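Beta-N-acetylhexosaminidase (Thermotoga neapolitana, PDB 5BZA) probably hydrolyses terminal non-reducing N-acetyl-D-hexosamine residues in N-acetyl-beta-D-hexosaminides, as a member of glycosyl hydrolase family 3. Local coordinates at residues 95-100 with 150-155; 114-119 with 157-162; 163-168 with 209-214. All blocks are in the same frame, centred on the assembly; numbering follows the deposited sequence.

Contact 1: 95-100 with 150-155; sequences YCEMAG and YFKGGV
The side chain of Cys96 covers one face of the Tyr150 ring. Its CB stands 3.7 Å from the centroid of that ring and 11° off the ring normal, a CH-pi contact. The thiol covers the phenol end of the same face, where Cys96 SG comes to 3.5 Å from Tyr150 CZ, a sulfur-aromatic contact. Tyr150 turns CG away from its own carbonyl carbon (chi1 -77°), and the ring thereby enters as a knob among Tyr95, Cys96, Ala99 and Gly100. Ala99 CB meets the edge of the ring, near its plane. One water joins the two phenols across the interface, 2.7 Å from Tyr150 OH and donating to Tyr95 OH at 3.2 Å.

Glycines set the spacing of helices 89-106 and 136-153: Gly100 CA and Gly153 CA are 4.5 Å apart, and a CB on Gly153 would collide with the carbonyl oxygen of Glu97. A Schellman motif then ends helix 136-153 at Gly154, whose carbonyl is bound by Asn104. Glu97 lays OE2 3.9 Å from Lys152 CB, but its charge is paired with Arg319 of the second subunit. The close approach of the glycine backbones thus lets the ring dock against Cys96, while the polar ends are served by the bridging water and, for Glu97, by the dimer partner.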
# COMPACT_ATOMS: atom_id res chain seq x y z
N TYR B 95 11.16 -9.67 5.34
CA TYR B 95 10.45 -8.42 5.37
C TYR B 95 11.07 -7.44 4.36
O TYR B 95 10.38 -6.72 3.65
CB TYR B 95 10.48 -7.80 6.76
CG TYR B 95 10.15 -6.33 6.71
CD1 TYR B 95 8.85 -5.89 6.46
CD2 TYR B 95 11.16 -5.37 6.83
CE1 TYR B 95 8.55 -4.53 6.38
CE2 TYR B 95 10.88 -4.03 6.74
CZ TYR B 95 9.56 -3.61 6.51
OH TYR B 95 9.28 -2.25 6.44
N CYS B 96 12.39 -7.35 4.34
CA CYS B 96 13.02 -6.35 3.48
C CYS B 96 12.87 -6.76 2.01
O CYS B 96 12.84 -5.94 1.10
CB CYS B 96 14.49 -6.14 3.87
SG CYS B 96 14.68 -5.30 5.47
N GLU B 97 12.80 -8.05 1.76
CA GLU B 97 12.53 -8.44 0.38
C GLU B 97 11.11 -8.05 -0.07
O GLU B 97 10.92 -7.63 -1.22
CB GLU B 97 12.72 -9.92 0.15
CG GLU B 97 12.65 -10.23 -1.35
CD GLU B 97 12.74 -11.71 -1.65
OE1 GLU B 97 12.79 -12.53 -0.70
OE2 GLU B 97 12.79 -12.02 -2.86
N MET B 98 10.15 -8.29 0.81
CA MET B 98 8.75 -7.94 0.59
C MET B 98 8.66 -6.43 0.31
O MET B 98 8.08 -5.99 -0.71
CB MET B 98 7.94 -8.32 1.82
CG MET B 98 6.43 -8.08 1.73
SD MET B 98 5.63 -7.72 3.32
CE MET B 98 6.17 -6.03 3.52
N ALA B 99 9.25 -5.66 1.23
CA ALA B 99 9.21 -4.21 1.19
C ALA B 99 9.89 -3.71 -0.07
O ALA B 99 9.37 -2.83 -0.77
CB ALA B 99 9.85 -3.64 2.45
N GLY B 100 11.04 -4.28 -0.37
CA GLY B 100 11.78 -3.87 -1.53
C GLY B 100 11.01 -4.20 -2.82
O GLY B 100 11.06 -3.46 -3.79
N TYR B 150 16.43 -6.37 0.72
CA TYR B 150 16.15 -5.19 -0.12
C TYR B 150 16.69 -5.41 -1.51
O TYR B 150 16.04 -5.14 -2.54
CB TYR B 150 16.78 -3.93 0.45
CG TYR B 150 16.05 -3.32 1.61
CD1 TYR B 150 14.65 -3.20 1.61
CD2 TYR B 150 16.76 -2.89 2.76
CE1 TYR B 150 13.99 -2.66 2.70
CE2 TYR B 150 16.12 -2.35 3.84
CZ TYR B 150 14.73 -2.22 3.82
OH TYR B 150 14.06 -1.67 4.91
N PHE B 151 17.92 -5.88 -1.55
CA PHE B 151 18.58 -6.13 -2.81
C PHE B 151 17.85 -7.17 -3.69
O PHE B 151 17.60 -6.92 -4.87
CB PHE B 151 20.00 -6.56 -2.49
CG PHE B 151 20.89 -6.54 -3.65
CD1 PHE B 151 21.20 -5.33 -4.24
CD2 PHE B 151 21.48 -7.71 -4.11
CE1 PHE B 151 22.05 -5.27 -5.33
CE2 PHE B 151 22.35 -7.67 -5.19
CZ PHE B 151 22.64 -6.45 -5.80
N LYS B 152 17.50 -8.32 -3.12
CA LYS B 152 16.74 -9.34 -3.82
C LYS B 152 15.42 -8.73 -4.35
O LYS B 152 15.07 -8.93 -5.50
CB LYS B 152 16.43 -10.53 -2.91
CG LYS B 152 17.51 -11.64 -2.76
CD LYS B 152 16.83 -12.87 -2.09
CE LYS B 152 17.69 -14.13 -1.82
NZ LYS B 152 18.67 -14.19 -0.69
N GLY B 153 14.76 -7.92 -3.52
CA GLY B 153 13.51 -7.28 -3.88
C GLY B 153 13.63 -6.24 -4.99
O GLY B 153 12.63 -5.90 -5.61
N GLY B 154 14.83 -5.72 -5.26
CA GLY B 154 14.97 -4.76 -6.34
C GLY B 154 15.28 -3.34 -5.90
O GLY B 154 15.06 -2.36 -6.63
N VAL B 155 15.74 -3.19 -4.67
CA VAL B 155 16.09 -1.85 -4.22
C VAL B 155 17.49 -1.84 -3.61
O VAL B 155 17.86 -2.69 -2.80
CB VAL B 155 15.00 -1.40 -3.21
CG1 VAL B 155 15.47 -0.38 -2.33
CG2 VAL B 155 13.80 -0.89 -3.98
O HOH W 1 11.51 -0.92 4.63

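Contact 2: 114-119 with 157-162; sequences PVLDLL and PCIKHF. With CD (cadmium ion), chain N.
His161 and Asp117 meet with ring and carboxylate nearly coplanar, their planes 2° apart. Followed outward, the His161 side chain starts with CB beside Asp117 OD1, while CG, set anti to the carbonyl carbon (chi1 -38°), swings the ring toward the carboxylate. ND1 then donates to Asp117 OD2, modelled at 2.5 Å, in a bent bond that uses the syn lone pair of the oxygen and lies in the ring plane; the bend also brings CE1 near OD2. Beyond it the tip, NE2, binds a cadmium ion at 2.7 Å, a site that Asp245 shares.

The carboxylate has a second hold on the same residue: the backbone N of His161 donates to Asp117 OD1 at 3.0 Å, tilted 34° from the carboxylate plane on its syn side. Upstream, a single parallel bridge pairs Val115 with Lys160. Leu116 N gives a straight bond to Lys160 O (2.8 Å), whereas Lys160 N reaches Pro114 O only weakly. Beside it, Leu116 CD1 packs 3.7 Å from Ile159 CB, and Val115 CG2 rests on Lys160 CE, whose ammonium is held by Glu65 and Phe112 O.

Replacing Asp117 by an alanine removes the carboxylate, which would probably leave ND1 and the amide of His161 without their acceptor and the ring less firmly oriented. With ND1 donating to the carboxylate, NE2 is turned to the ion, consistent with a second-shell role of Asp117 toward this cadmium; in a zinc-bound structure of the protein Asp117 is itself a ligand.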
# COMPACT_ATOMS: atom_id res chain seq x y z
N PRO B 114 18.96 -0.33 5.76
CA PRO B 114 18.68 -0.41 7.21
C PRO B 114 19.54 0.51 8.10
O PRO B 114 20.62 0.96 7.73
CB PRO B 114 19.00 -1.88 7.54
CG PRO B 114 20.11 -2.20 6.63
CD PRO B 114 19.85 -1.43 5.34
N VAL B 115 18.98 0.81 9.27
CA VAL B 115 19.68 1.42 10.39
C VAL B 115 20.57 0.39 11.02
O VAL B 115 20.08 -0.68 11.47
CB VAL B 115 18.68 1.94 11.44
CG1 VAL B 115 19.40 2.23 12.83
CG2 VAL B 115 17.95 3.13 10.89
N LEU B 116 21.88 0.70 11.07
CA LEU B 116 22.82 -0.21 11.69
C LEU B 116 23.37 0.33 13.03
O LEU B 116 24.23 -0.30 13.66
CB LEU B 116 23.95 -0.53 10.71
CG LEU B 116 23.57 -1.18 9.36
CD1 LEU B 116 24.85 -1.52 8.60
CD2 LEU B 116 22.70 -2.39 9.57
N ASP B 117 22.83 1.46 13.46
CA ASP B 117 23.18 2.09 14.71
C ASP B 117 22.82 1.13 15.84
O ASP B 117 21.83 0.36 15.75
CB ASP B 117 22.43 3.39 14.88
CG ASP B 117 22.68 4.36 13.75
OD1 ASP B 117 23.85 4.54 13.31
OD2 ASP B 117 21.69 4.99 13.31
N LEU B 118 23.67 1.09 16.85
CA LEU B 118 23.50 0.21 18.00
C LEU B 118 22.50 0.79 18.95
O LEU B 118 22.42 2.00 19.08
CB LEU B 118 24.83 -0.01 18.73
CG LEU B 118 25.97 -0.55 17.88
CD1 LEU B 118 27.26 -0.81 18.71
CD2 LEU B 118 25.53 -1.81 17.19
N LEU B 119 21.77 -0.06 19.65
CA LEU B 119 20.95 0.43 20.73
C LEU B 119 21.92 0.71 21.90
O LEU B 119 22.84 -0.08 22.17
CB LEU B 119 19.88 -0.60 21.11
CG LEU B 119 18.96 -0.14 22.25
CD1 LEU B 119 18.22 1.15 21.84
CD2 LEU B 119 17.98 -1.23 22.65
N PRO B 157 19.98 -0.91 -0.93
CA PRO B 157 19.96 -0.37 0.43
C PRO B 157 20.99 0.73 0.62
O PRO B 157 21.98 0.80 -0.11
CB PRO B 157 20.28 -1.59 1.31
CG PRO B 157 21.09 -2.46 0.43
CD PRO B 157 20.56 -2.27 -0.98
N CYS B 158 20.71 1.62 1.57
CA CYS B 158 21.66 2.63 2.03
C CYS B 158 21.81 2.52 3.55
O CYS B 158 20.94 2.94 4.33
CB CYS B 158 21.21 4.03 1.63
SG CYS B 158 22.39 5.33 2.11
N ILE B 159 22.91 1.94 3.98
CA ILE B 159 23.10 1.71 5.40
C ILE B 159 23.46 3.02 6.09
O ILE B 159 24.08 3.86 5.51
CB ILE B 159 24.16 0.60 5.65
CG1 ILE B 159 25.50 0.95 5.00
CG2 ILE B 159 23.62 -0.75 5.14
CD1 ILE B 159 26.55 -0.15 5.19
N LYS B 160 23.04 3.18 7.34
CA LYS B 160 23.20 4.44 8.07
C LYS B 160 23.23 4.15 9.57
O LYS B 160 22.74 3.10 9.99
CB LYS B 160 22.05 5.40 7.70
CG LYS B 160 20.67 4.90 8.13
CD LYS B 160 19.56 5.77 7.54
CE LYS B 160 18.19 5.24 7.94
NZ LYS B 160 17.11 6.07 7.38
N HIS B 161 23.82 5.04 10.38
CA HIS B 161 24.59 6.19 9.91
C HIS B 161 26.06 6.02 10.27
O HIS B 161 26.44 6.05 11.45
CB HIS B 161 24.07 7.51 10.53
CG HIS B 161 22.57 7.60 10.67
ND1 HIS B 161 21.85 6.87 11.61
CD2 HIS B 161 21.67 8.36 10.01
CE1 HIS B 161 20.58 7.18 11.51
NE2 HIS B 161 20.44 8.06 10.54
N PHE B 162 26.91 5.91 9.25
CA PHE B 162 28.33 5.65 9.44
C PHE B 162 29.02 6.80 10.22
O PHE B 162 28.90 7.96 9.82
CB PHE B 162 28.99 5.46 8.07
CG PHE B 162 30.49 5.39 8.14
CD1 PHE B 162 31.12 4.18 8.38
CD2 PHE B 162 31.25 6.54 8.02
CE1 PHE B 162 32.49 4.13 8.48
CE2 PHE B 162 32.63 6.49 8.15
CZ PHE B 162 33.24 5.29 8.37
CD CD N . 18.95 10.28 10.02

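Contact 3: 163-168 with 209-214; sequences PGHGKT and AHVKYP
The loops that follow strands 156-162 and 205-208, neighbours in the parallel barrel sheet, meet where Tyr213 reaches over to Pro163 and Gly164. The phenol gives a very short hydrogen bond from Tyr213 OH to Gly164 O, 2.5 Å long, with the acceptor at the ring edge and in its plane. Pro163, preceded by a cis peptide, lays CG over one face of the Tyr213 ring, 3.9 Å from the centroid and 25° off the normal. The opposite face takes Val211 CG1 from the ring's own loop, 3.5 Å above the plane, so the aromatic is clasped between a proline and a methyl.

Val211 lies between two rings, one methyl to each. The valine rotamer (chi1 166°) sends CG1 to the tyrosine and CG2 over the imidazole of His165, 3.6 Å from the centroid, a second CH-pi contact. The closest ring atom is His165 NE2, 3.5 Å from Val211 CG2. Ala209 CB approaches the same ring obliquely at CD2, 4.1 Å away.

Gly164 has phi 137°, where a CB would press on the carbonyl oxygen before it; a type I turn runs from His165 to Thr168. His165 NE2 is bonded to Ser172 OG, and the ring stands edge-to-face with His161. His165 is a zinc ligand in a crystal structure of this protein, though no metal is bound to it in this chain. The methyl over one face and the serine at NE2 would together limit rotation of its ring, while the tyrosine ties down the adjoining carbonyl.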
# COMPACT_ATOMS: atom_id res chain seq x y z
N PRO B 163 29.84 6.47 11.24
CA PRO B 163 30.26 5.14 11.68
C PRO B 163 29.40 4.57 12.83
O PRO B 163 29.77 3.58 13.44
CB PRO B 163 31.71 5.37 12.15
CG PRO B 163 31.63 6.78 12.79
CD PRO B 163 30.66 7.54 11.89
N GLY B 164 28.29 5.21 13.15
CA GLY B 164 27.44 4.68 14.19
C GLY B 164 26.96 5.79 15.08
O GLY B 164 27.79 6.49 15.70
N HIS B 165 25.63 5.88 15.21
CA HIS B 165 24.94 7.03 15.81
C HIS B 165 24.36 6.64 17.18
O HIS B 165 23.74 7.47 17.87
CB HIS B 165 23.81 7.49 14.85
CG HIS B 165 23.31 8.89 15.07
ND1 HIS B 165 22.84 9.34 16.29
CD2 HIS B 165 23.15 9.93 14.21
CE1 HIS B 165 22.44 10.61 16.17
NE2 HIS B 165 22.63 10.99 14.92
N GLY B 166 24.52 5.39 17.57
CA GLY B 166 23.73 4.87 18.66
C GLY B 166 24.10 5.35 20.05
O GLY B 166 23.22 5.44 20.93
N LYS B 167 25.36 5.75 20.24
CA LYS B 167 25.93 6.00 21.56
C LYS B 167 25.86 7.45 21.99
O LYS B 167 26.71 7.90 22.75
CB LYS B 167 27.39 5.56 21.61
CG LYS B 167 27.60 4.11 21.88
CD LYS B 167 28.98 3.76 21.36
CE LYS B 167 29.54 2.53 22.02
NZ LYS B 167 28.84 1.32 21.69
N THR B 168 24.97 8.21 21.38
CA THR B 168 24.70 9.57 21.80
C THR B 168 23.23 9.73 22.12
O THR B 168 22.38 9.04 21.51
CB THR B 168 25.09 10.58 20.71
OG1 THR B 168 24.62 11.88 21.09
CG2 THR B 168 24.45 10.19 19.39
N ALA B 209 26.95 9.90 9.42
CA ALA B 209 26.30 10.53 10.55
C ALA B 209 26.82 11.93 10.80
O ALA B 209 28.05 12.13 10.86
CB ALA B 209 26.48 9.68 11.79
N HIS B 210 25.92 12.87 11.08
CA HIS B 210 26.31 14.22 11.47
C HIS B 210 26.62 14.18 12.96
O HIS B 210 25.87 14.73 13.77
CB HIS B 210 25.22 15.28 11.24
CG HIS B 210 24.82 15.47 9.80
ND1 HIS B 210 25.67 15.28 8.74
CD2 HIS B 210 23.62 15.83 9.28
CE1 HIS B 210 25.02 15.53 7.61
NE2 HIS B 210 23.77 15.86 7.92
N VAL B 211 27.66 13.43 13.33
CA VAL B 211 27.99 13.27 14.72
C VAL B 211 29.50 13.43 14.87
O VAL B 211 30.27 12.95 14.03
CB VAL B 211 27.54 11.89 15.27
CG1 VAL B 211 28.20 11.59 16.65
CG2 VAL B 211 26.00 11.78 15.30
N LYS B 212 29.89 14.11 15.94
CA LYS B 212 31.30 14.24 16.32
C LYS B 212 31.78 13.10 17.22
O LYS B 212 31.12 12.75 18.22
CB LYS B 212 31.53 15.58 17.00
CG LYS B 212 32.98 16.00 17.13
CD LYS B 212 33.07 17.48 17.49
CE LYS B 212 32.02 17.91 18.54
NZ LYS B 212 32.24 19.38 18.87
N TYR B 213 32.95 12.54 16.86
CA TYR B 213 33.63 11.51 17.63
C TYR B 213 34.99 12.05 18.22
O TYR B 213 36.07 11.76 17.72
CB TYR B 213 33.85 10.30 16.72
CG TYR B 213 32.54 9.80 16.15
CD1 TYR B 213 31.97 10.40 15.02
CD2 TYR B 213 31.85 8.76 16.76
CE1 TYR B 213 30.75 9.96 14.51
CE2 TYR B 213 30.64 8.30 16.24
CZ TYR B 213 30.09 8.91 15.13
OH TYR B 213 28.89 8.46 14.63
N PRO B 214 34.90 12.81 19.32
CA PRO B 214 36.08 13.55 19.84
C PRO B 214 37.33 12.70 20.08
O PRO B 214 38.39 13.23 19.79
CB PRO B 214 35.57 14.14 21.16
CG PRO B 214 34.13 14.26 20.97
CD PRO B 214 33.68 13.12 20.07

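How the contacts relate
The three contacts run from the outer helices of the barrel to the metal-binding loops, all within the family 3 N-terminal domain. Contacts 1 and 2 have centres about 16 Å apart and touch through Tyr150, whose CE2 is 4.0 Å from Pro114 N; helix 136-153 leads directly into strand 156-162. Contacts 2 and 3, centres about 11 Å apart, are joined by two probable hydrogen bonds: His165 N to Asp117 OD1 (2.9 Å) ties 114-119 to the start of 163-168, while Ala209 N to Phe162 O (2.8 Å) joins 209-214 to the strand. The His165 side chain lies about 6 Å from a cadmium ion, that of Tyr150 about 14 Å, so contact 1 is farther from this ion.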